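PDB 5CWQ: designed helical repeat protein from Synthetic construct, which has no known natural function, being a computationally designed scaffold built to fold into a stack of repeating helical units. Local coordinates for residues A[40-51]-A[66-77]. Sequence-based numbering, arbitrary orientation.
Sequences LIEEARAVQELA and ASEKAQRVLEEA
Val47 and Val73 interlock as reciprocal knobs between two nearly antiparallel helices, whose segment axes approach to 9.1 Å at 163°. Val47 fits among Ala66, Lys69, Ala70 and Val73: its CG1, anti to the backbone N (chi1 170°), presses on Ala70 CB at 3.6 Å, while CG2 turns to the CB of Lys69. Val73 repeats this rotamer and enters the hole formed by Leu40, Glu43, Ala44 and Val47; its CG1 lies 3.6 Å from Leu40 O, and its CG2 meets Glu43 obliquely, 3.5 Å from OE1. At one end Leu40 reaches to the facing helix, setting CD1 3.8 Å from Ala77 CA and crossing the Glu76 side chain at about a right angle with CD2. At the other, Ala66 CB nestles 3.9 Å from Ala51 CA, and Leu50 CD1 meets the extended aliphatic chain of Lys69, whose ammonium forms a salt bridge with Glu14. Glu43 OE1 and Glu76 OE1 stand 4.5 Å apart; two waters bridge the carboxylates, the second only weakly to Glu76. Ser24 hydrogen-bonds Glu43 OE2 and Arg28 forms a salt bridge with Glu76 OE1, both from helix 5-30, which packs against this side; the Arg28 charge, with the waters, probably tempers the repulsion. Small alanines and beta-branched valines thus join consecutive helices 33-57 and 60-86 by knobs-into-holes packing, an antiparallel helical hairpin within the designed alpha-helical repeat fold.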
ATOM      1  N   LEU A  40      -6.302  -7.506  -7.899  1.00 33.20           N
ATOM      2  CA  LEU A  40      -6.681  -6.279  -7.206  1.00 32.32           C
ATOM      3  C   LEU A  40      -5.450  -5.452  -6.847  1.00 31.26           C
ATOM      4  O   LEU A  40      -5.512  -4.223  -6.810  1.00 31.57           O
ATOM      5  CB  LEU A  40      -7.496  -6.601  -5.949  1.00 32.99           C
ATOM      6  CG  LEU A  40      -8.906  -7.154  -6.192  1.00 36.31           C
ATOM      7  CD1 LEU A  40      -9.555  -7.573  -4.882  1.00 36.96           C
ATOM      8  CD2 LEU A  40      -9.785  -6.143  -6.920  1.00 37.97           C
ATOM      9  N   ILE A  41      -4.333  -6.125  -6.583  1.00 30.90           N
ATOM     10  CA  ILE A  41      -3.062  -5.434  -6.375  1.00 30.21           C
ATOM     11  C   ILE A  41      -2.667  -4.701  -7.651  1.00 31.10           C
ATOM     12  O   ILE A  41      -2.168  -3.577  -7.604  1.00 30.70           O
ATOM     13  CB  ILE A  41      -1.934  -6.410  -5.966  1.00 29.28           C
ATOM     14  CG1 ILE A  41      -2.216  -6.987  -4.578  1.00 28.65           C
ATOM     15  CG2 ILE A  41      -0.571  -5.704  -5.965  1.00 28.53           C
ATOM     16  CD1 ILE A  41      -1.300  -8.127  -4.189  1.00 28.37           C
ATOM     17  N   GLU A  42      -2.886  -5.347  -8.790  1.00 33.57           N
ATOM     18  CA  GLU A  42      -2.561  -4.750 -10.080  1.00 38.12           C
ATOM     19  C   GLU A  42      -3.466  -3.555 -10.362  1.00 34.40           C
ATOM     20  O   GLU A  42      -3.014  -2.539 -10.888  1.00 34.87           O
ATOM     21  CB  GLU A  42      -2.681  -5.789 -11.198  1.00 48.53           C
ATOM     22  CG  GLU A  42      -1.679  -6.926 -11.075  1.00 58.78           C
ATOM     23  CD  GLU A  42      -1.981  -8.082 -12.009  1.00 69.44           C
ATOM     24  OE1 GLU A  42      -1.479  -9.198 -11.756  1.00 72.39           O
ATOM     25  OE2 GLU A  42      -2.718  -7.876 -12.997  1.00 74.29           O
ATOM     26  N   GLU A  43      -4.743  -3.680 -10.011  1.00 31.61           N
ATOM     27  CA  GLU A  43      -5.675  -2.566 -10.141  1.00 31.22           C
ATOM     28  C   GLU A  43      -5.199  -1.381  -9.312  1.00 29.97           C
ATOM     29  O   GLU A  43      -5.168  -0.249  -9.794  1.00 31.80           O
ATOM     30  CB  GLU A  43      -7.083  -2.976  -9.706  1.00 32.40           C
ATOM     31  CG  GLU A  43      -7.770  -3.938 -10.656  1.00 35.20           C
ATOM     32  CD  GLU A  43      -9.206  -4.225 -10.262  1.00 38.58           C
ATOM     33  OE1 GLU A  43      -9.841  -3.343  -9.649  1.00 39.86           O
ATOM     34  OE2 GLU A  43      -9.698  -5.333 -10.564  1.00 40.15           O
ATOM     35  N   ALA A  44      -4.816  -1.655  -8.070  1.00 27.89           N
ATOM     36  CA  ALA A  44      -4.342  -0.622  -7.157  1.00 27.56           C
ATOM     37  C   ALA A  44      -3.092   0.073  -7.698  1.00 28.98           C
ATOM     38  O   ALA A  44      -2.940   1.288  -7.556  1.00 28.72           O
ATOM     39  CB  ALA A  44      -4.065  -1.225  -5.784  1.00 26.63           C
ATOM     40  N   ARG A  45      -2.201  -0.699  -8.314  1.00 31.58           N
ATOM     41  CA  ARG A  45      -1.004  -0.146  -8.947  1.00 34.65           C
ATOM     42  C   ARG A  45      -1.379   0.825 -10.058  1.00 32.86           C
ATOM     43  O   ARG A  45      -0.813   1.913 -10.167  1.00 31.44           O
ATOM     44  CB  ARG A  45      -0.128  -1.263  -9.518  1.00 41.50           C
ATOM     45  CG  ARG A  45       0.685  -2.015  -8.482  1.00 48.41           C
ATOM     46  CD  ARG A  45       1.254  -3.301  -9.058  1.00 56.50           C
ATOM     47  NE  ARG A  45       2.131  -3.988  -8.114  1.00 63.37           N
ATOM     48  CZ  ARG A  45       2.523  -5.253  -8.237  1.00 69.96           C
ATOM     49  NH1 ARG A  45       2.111  -5.987  -9.263  1.00 73.43           N
ATOM     50  NH2 ARG A  45       3.323  -5.790  -7.326  1.00 71.15           N
ATOM     51  N   ALA A  46      -2.335   0.414 -10.884  1.00 33.61           N
ATOM     52  CA  ALA A  46      -2.803   1.232 -11.994  1.00 35.10           C
ATOM     53  C   ALA A  46      -3.466   2.505 -11.481  1.00 35.53           C
ATOM     54  O   ALA A  46      -3.260   3.586 -12.032  1.00 36.58           O
ATOM     55  CB  ALA A  46      -3.774   0.439 -12.860  1.00 35.86           C
ATOM     56  N   VAL A  47      -4.262   2.371 -10.424  1.00 34.95           N
ATOM     57  CA  VAL A  47      -4.961   3.512  -9.843  1.00 35.48           C
ATOM     58  C   VAL A  47      -3.970   4.497  -9.228  1.00 35.27           C
ATOM     59  O   VAL A  47      -4.164   5.710  -9.313  1.00 36.36           O
ATOM     60  CB  VAL A  47      -5.989   3.057  -8.777  1.00 35.48           C
ATOM     61  CG1 VAL A  47      -6.535   4.242  -7.993  1.00 35.30           C
ATOM     62  CG2 VAL A  47      -7.135   2.308  -9.443  1.00 36.60           C
ATOM     63  N   GLN A  48      -2.909   3.980  -8.612  1.00 34.15           N
ATOM     64  CA  GLN A  48      -1.866   4.842  -8.070  1.00 33.99           C
ATOM     65  C   GLN A  48      -1.227   5.654  -9.190  1.00 34.19           C
ATOM     66  O   GLN A  48      -0.901   6.828  -9.013  1.00 34.29           O
ATOM     67  CB  GLN A  48      -0.795   4.030  -7.341  1.00 34.68           C
ATOM     68  CG  GLN A  48       0.277   4.902  -6.691  1.00 37.24           C
ATOM     69  CD  GLN A  48       1.503   4.126  -6.255  1.00 39.13           C
ATOM     70  OE1 GLN A  48       1.795   3.050  -6.775  1.00 41.07           O
ATOM     71  NE2 GLN A  48       2.232   4.677  -5.291  1.00 38.48           N
ATOM     72  N   GLU A  49      -1.047   5.017 -10.342  1.00 35.10           N
ATOM     73  CA  GLU A  49      -0.449   5.682 -11.491  1.00 38.80           C
ATOM     74  C   GLU A  49      -1.349   6.813 -11.981  1.00 37.21           C
ATOM     75  O   GLU A  49      -0.874   7.905 -12.285  1.00 36.18           O
ATOM     76  CB  GLU A  49      -0.189   4.678 -12.616  1.00 47.03           C
ATOM     77  CG  GLU A  49       0.746   5.190 -13.697  1.00 56.98           C
ATOM     78  CD  GLU A  49       1.047   4.144 -14.757  1.00 66.38           C
ATOM     79  OE1 GLU A  49       0.682   2.966 -14.555  1.00 69.75           O
ATOM     80  OE2 GLU A  49       1.648   4.502 -15.794  1.00 69.78           O
ATOM     81  N   LEU A  50      -2.652   6.552 -12.043  1.00 37.48           N
ATOM     82  CA  LEU A  50      -3.622   7.564 -12.455  1.00 37.68           C
ATOM     83  C   LEU A  50      -3.615   8.757 -11.503  1.00 37.25           C
ATOM     84  O   LEU A  50      -3.716   9.907 -11.933  1.00 39.66           O
ATOM     85  CB  LEU A  50      -5.028   6.963 -12.523  1.00 36.51           C
ATOM     86  CG  LEU A  50      -5.273   5.925 -13.620  1.00 36.16           C
ATOM     87  CD1 LEU A  50      -6.589   5.196 -13.379  1.00 35.94           C
ATOM     88  CD2 LEU A  50      -5.269   6.578 -14.994  1.00 37.47           C
ATOM     89  N   ALA A  51      -3.496   8.478 -10.211  1.00 34.45           N
ATOM     90  CA  ALA A  51      -3.474   9.528  -9.199  1.00 32.81           C
ATOM     91  C   ALA A  51      -2.246  10.420  -9.364  1.00 32.47           C
ATOM     92  O   ALA A  51      -2.337  11.644  -9.264  1.00 31.82           O
ATOM     93  CB  ALA A  51      -3.505   8.920  -7.807  1.00 31.20           C
ATOM     94  N   ALA A  66      -9.644   9.180  -9.879  1.00 38.65           N
ATOM     95  CA  ALA A  66      -8.678   8.211  -9.375  1.00 36.18           C
ATOM     96  C   ALA A  66      -9.060   7.755  -7.970  1.00 35.13           C
ATOM     97  O   ALA A  66      -8.939   6.576  -7.635  1.00 33.52           O
ATOM     98  CB  ALA A  66      -7.272   8.807  -9.379  1.00 35.13           C
ATOM     99  N   SER A  67      -9.523   8.695  -7.153  1.00 36.49           N
ATOM    100  CA  SER A  67      -9.926   8.395  -5.785  1.00 37.85           C
ATOM    101  C   SER A  67     -11.150   7.485  -5.768  1.00 37.84           C
ATOM    102  O   SER A  67     -11.229   6.546  -4.971  1.00 36.12           O
ATOM    103  CB  SER A  67     -10.220   9.687  -5.022  1.00 41.27           C
ATOM    104  OG  SER A  67     -10.402   9.434  -3.641  1.00 43.32           O
ATOM    105  N   GLU A  68     -12.105   7.775  -6.649  1.00 40.06           N
ATOM    106  CA  GLU A  68     -13.297   6.948  -6.794  1.00 42.25           C
ATOM    107  C   GLU A  68     -12.904   5.527  -7.172  1.00 38.59           C
ATOM    108  O   GLU A  68     -13.467   4.559  -6.660  1.00 38.27           O
ATOM    109  CB  GLU A  68     -14.235   7.540  -7.851  1.00 49.20           C
ATOM    110  CG  GLU A  68     -14.902   8.844  -7.430  1.00 56.30           C
ATOM    111  CD  GLU A  68     -15.545   9.585  -8.591  1.00 63.64           C
ATOM    112  OE1 GLU A  68     -15.645   9.005  -9.693  1.00 66.52           O
ATOM    113  OE2 GLU A  68     -15.949  10.751  -8.399  1.00 66.25           O
ATOM    114  N   LYS A  69     -11.927   5.409  -8.064  1.00 36.51           N
ATOM    115  CA  LYS A  69     -11.456   4.104  -8.503  1.00 36.17           C
ATOM    116  C   LYS A  69     -10.676   3.403  -7.393  1.00 35.32           C
ATOM    117  O   LYS A  69     -10.756   2.183  -7.248  1.00 35.33           O
ATOM    118  CB  LYS A  69     -10.596   4.244  -9.759  1.00 37.47           C
ATOM    119  CG  LYS A  69     -11.400   4.622 -10.995  1.00 42.33           C
ATOM    120  CD  LYS A  69     -10.524   4.761 -12.224  1.00 46.79           C
ATOM    121  CE  LYS A  69     -11.355   5.129 -13.446  1.00 52.50           C
ATOM    122  NZ  LYS A  69     -10.538   5.197 -14.690  1.00 55.02           N
ATOM    123  N   ALA A  70      -9.929   4.177  -6.610  1.00 35.00           N
ATOM    124  CA  ALA A  70      -9.181   3.633  -5.480  1.00 34.39           C
ATOM    125  C   ALA A  70     -10.131   3.103  -4.413  1.00 35.09           C
ATOM    126  O   ALA A  70      -9.886   2.056  -3.813  1.00 35.71           O
ATOM    127  CB  ALA A  70      -8.259   4.695  -4.884  1.00 33.86           C
ATOM    128  N   GLN A  71     -11.212   3.840  -4.178  1.00 35.34           N
ATOM    129  CA  GLN A  71     -12.204   3.452  -3.186  1.00 35.93           C
ATOM    130  C   GLN A  71     -12.858   2.134  -3.578  1.00 35.99           C
ATOM    131  O   GLN A  71     -13.189   1.313  -2.721  1.00 33.34           O
ATOM    132  CB  GLN A  71     -13.268   4.543  -3.033  1.00 38.31           C
ATOM    133  CG  GLN A  71     -14.343   4.233  -2.002  1.00 40.58           C
ATOM    134  CD  GLN A  71     -13.783   4.091  -0.600  1.00 41.89           C
ATOM    135  OE1 GLN A  71     -12.737   4.656  -0.277  1.00 42.91           O
ATOM    136  NE2 GLN A  71     -14.475   3.331   0.240  1.00 41.96           N
ATOM    137  N   ARG A  72     -13.036   1.942  -4.881  1.00 39.12           N
ATOM    138  CA  ARG A  72     -13.663   0.736  -5.407  1.00 42.53           C
ATOM    139  C   ARG A  72     -12.768  -0.483  -5.185  1.00 37.06           C
ATOM    140  O   ARG A  72     -13.234  -1.523  -4.723  1.00 35.45           O
ATOM    141  CB  ARG A  72     -13.977   0.908  -6.895  1.00 52.01           C
ATOM    142  CG  ARG A  72     -14.632  -0.303  -7.539  1.00 62.19           C
ATOM    143  CD  ARG A  72     -15.038  -0.017  -8.975  1.00 73.09           C
ATOM    144  NE  ARG A  72     -15.478  -1.223  -9.672  1.00 82.32           N
ATOM    145  CZ  ARG A  72     -15.905  -1.247 -10.930  1.00 90.29           C
ATOM    146  NH1 ARG A  72     -15.954  -0.128 -11.642  1.00 93.47           N
ATOM    147  NH2 ARG A  72     -16.285  -2.393 -11.481  1.00 92.94           N
ATOM    148  N   VAL A  73     -11.486  -0.346  -5.510  1.00 34.62           N
ATOM    149  CA  VAL A  73     -10.517  -1.418  -5.291  1.00 32.08           C
ATOM    150  C   VAL A  73     -10.448  -1.756  -3.806  1.00 29.79           C
ATOM    151  O   VAL A  73     -10.389  -2.925  -3.427  1.00 28.89           O
ATOM    152  CB  VAL A  73      -9.111  -1.025  -5.798  1.00 31.57           C
ATOM    153  CG1 VAL A  73      -8.079  -2.092  -5.445  1.00 30.71           C
ATOM    154  CG2 VAL A  73      -9.135  -0.801  -7.296  1.00 32.95           C
ATOM    155  N   LEU A  74     -10.458  -0.716  -2.979  1.00 29.26           N
ATOM    156  CA  LEU A  74     -10.429  -0.866  -1.531  1.00 30.20           C
ATOM    157  C   LEU A  74     -11.587  -1.728  -1.034  1.00 31.08           C
ATOM    158  O   LEU A  74     -11.383  -2.687  -0.289  1.00 31.40           O
ATOM    159  CB  LEU A  74     -10.469   0.513  -0.868  1.00 33.63           C
ATOM    160  CG  LEU A  74     -10.700   0.568   0.643  1.00 38.21           C
ATOM    161  CD1 LEU A  74      -9.659  -0.245   1.376  1.00 37.99           C
ATOM    162  CD2 LEU A  74     -10.678   2.010   1.118  1.00 41.53           C
ATOM    163  N   GLU A  75     -12.800  -1.388  -1.457  1.00 33.00           N
ATOM    164  CA  GLU A  75     -13.993  -2.102  -1.022  1.00 35.84           C
ATOM    165  C   GLU A  75     -14.000  -3.549  -1.513  1.00 35.05           C
ATOM    166  O   GLU A  75     -14.424  -4.454  -0.793  1.00 33.97           O
ATOM    167  CB  GLU A  75     -15.243  -1.368  -1.508  1.00 40.29           C
ATOM    168  CG  GLU A  75     -15.475  -0.046  -0.786  1.00 44.85           C
ATOM    169  CD  GLU A  75     -16.417   0.887  -1.522  1.00 50.60           C
ATOM    170  OE1 GLU A  75     -16.719   0.629  -2.705  1.00 52.97           O
ATOM    171  OE2 GLU A  75     -16.854   1.888  -0.914  1.00 52.71           O
ATOM    172  N   GLU A  76     -13.522  -3.769  -2.734  1.00 35.13           N
ATOM    173  CA  GLU A  76     -13.433  -5.121  -3.274  1.00 34.85           C
ATOM    174  C   GLU A  76     -12.400  -5.938  -2.505  1.00 30.23           C
ATOM    175  O   GLU A  76     -12.631  -7.103  -2.186  1.00 28.58           O
ATOM    176  CB  GLU A  76     -13.085  -5.091  -4.764  1.00 38.40           C
ATOM    177  CG  GLU A  76     -14.223  -4.593  -5.642  1.00 43.48           C
ATOM    178  CD  GLU A  76     -13.905  -4.656  -7.126  1.00 47.62           C
ATOM    179  OE1 GLU A  76     -13.130  -5.546  -7.541  1.00 48.51           O
ATOM    180  OE2 GLU A  76     -14.435  -3.813  -7.879  1.00 49.77           O
ATOM    181  N   ALA A  77     -11.266  -5.317  -2.197  1.00 28.67           N
ATOM    182  CA  ALA A  77     -10.203  -6.005  -1.477  1.00 27.74           C
ATOM    183  C   ALA A  77     -10.630  -6.301  -0.038  1.00 28.91           C
ATOM    184  O   ALA A  77     -10.217  -7.304   0.543  1.00 28.45           O
ATOM    185  CB  ALA A  77      -8.921  -5.181  -1.503  1.00 26.63           C
TER
HETATM  186  O   HOH W   1     -12.155  -5.595 -10.054  1.00 39.41           O
HETATM  187  O   HOH W   2     -12.358  -1.932  -9.872  1.00 51.08           O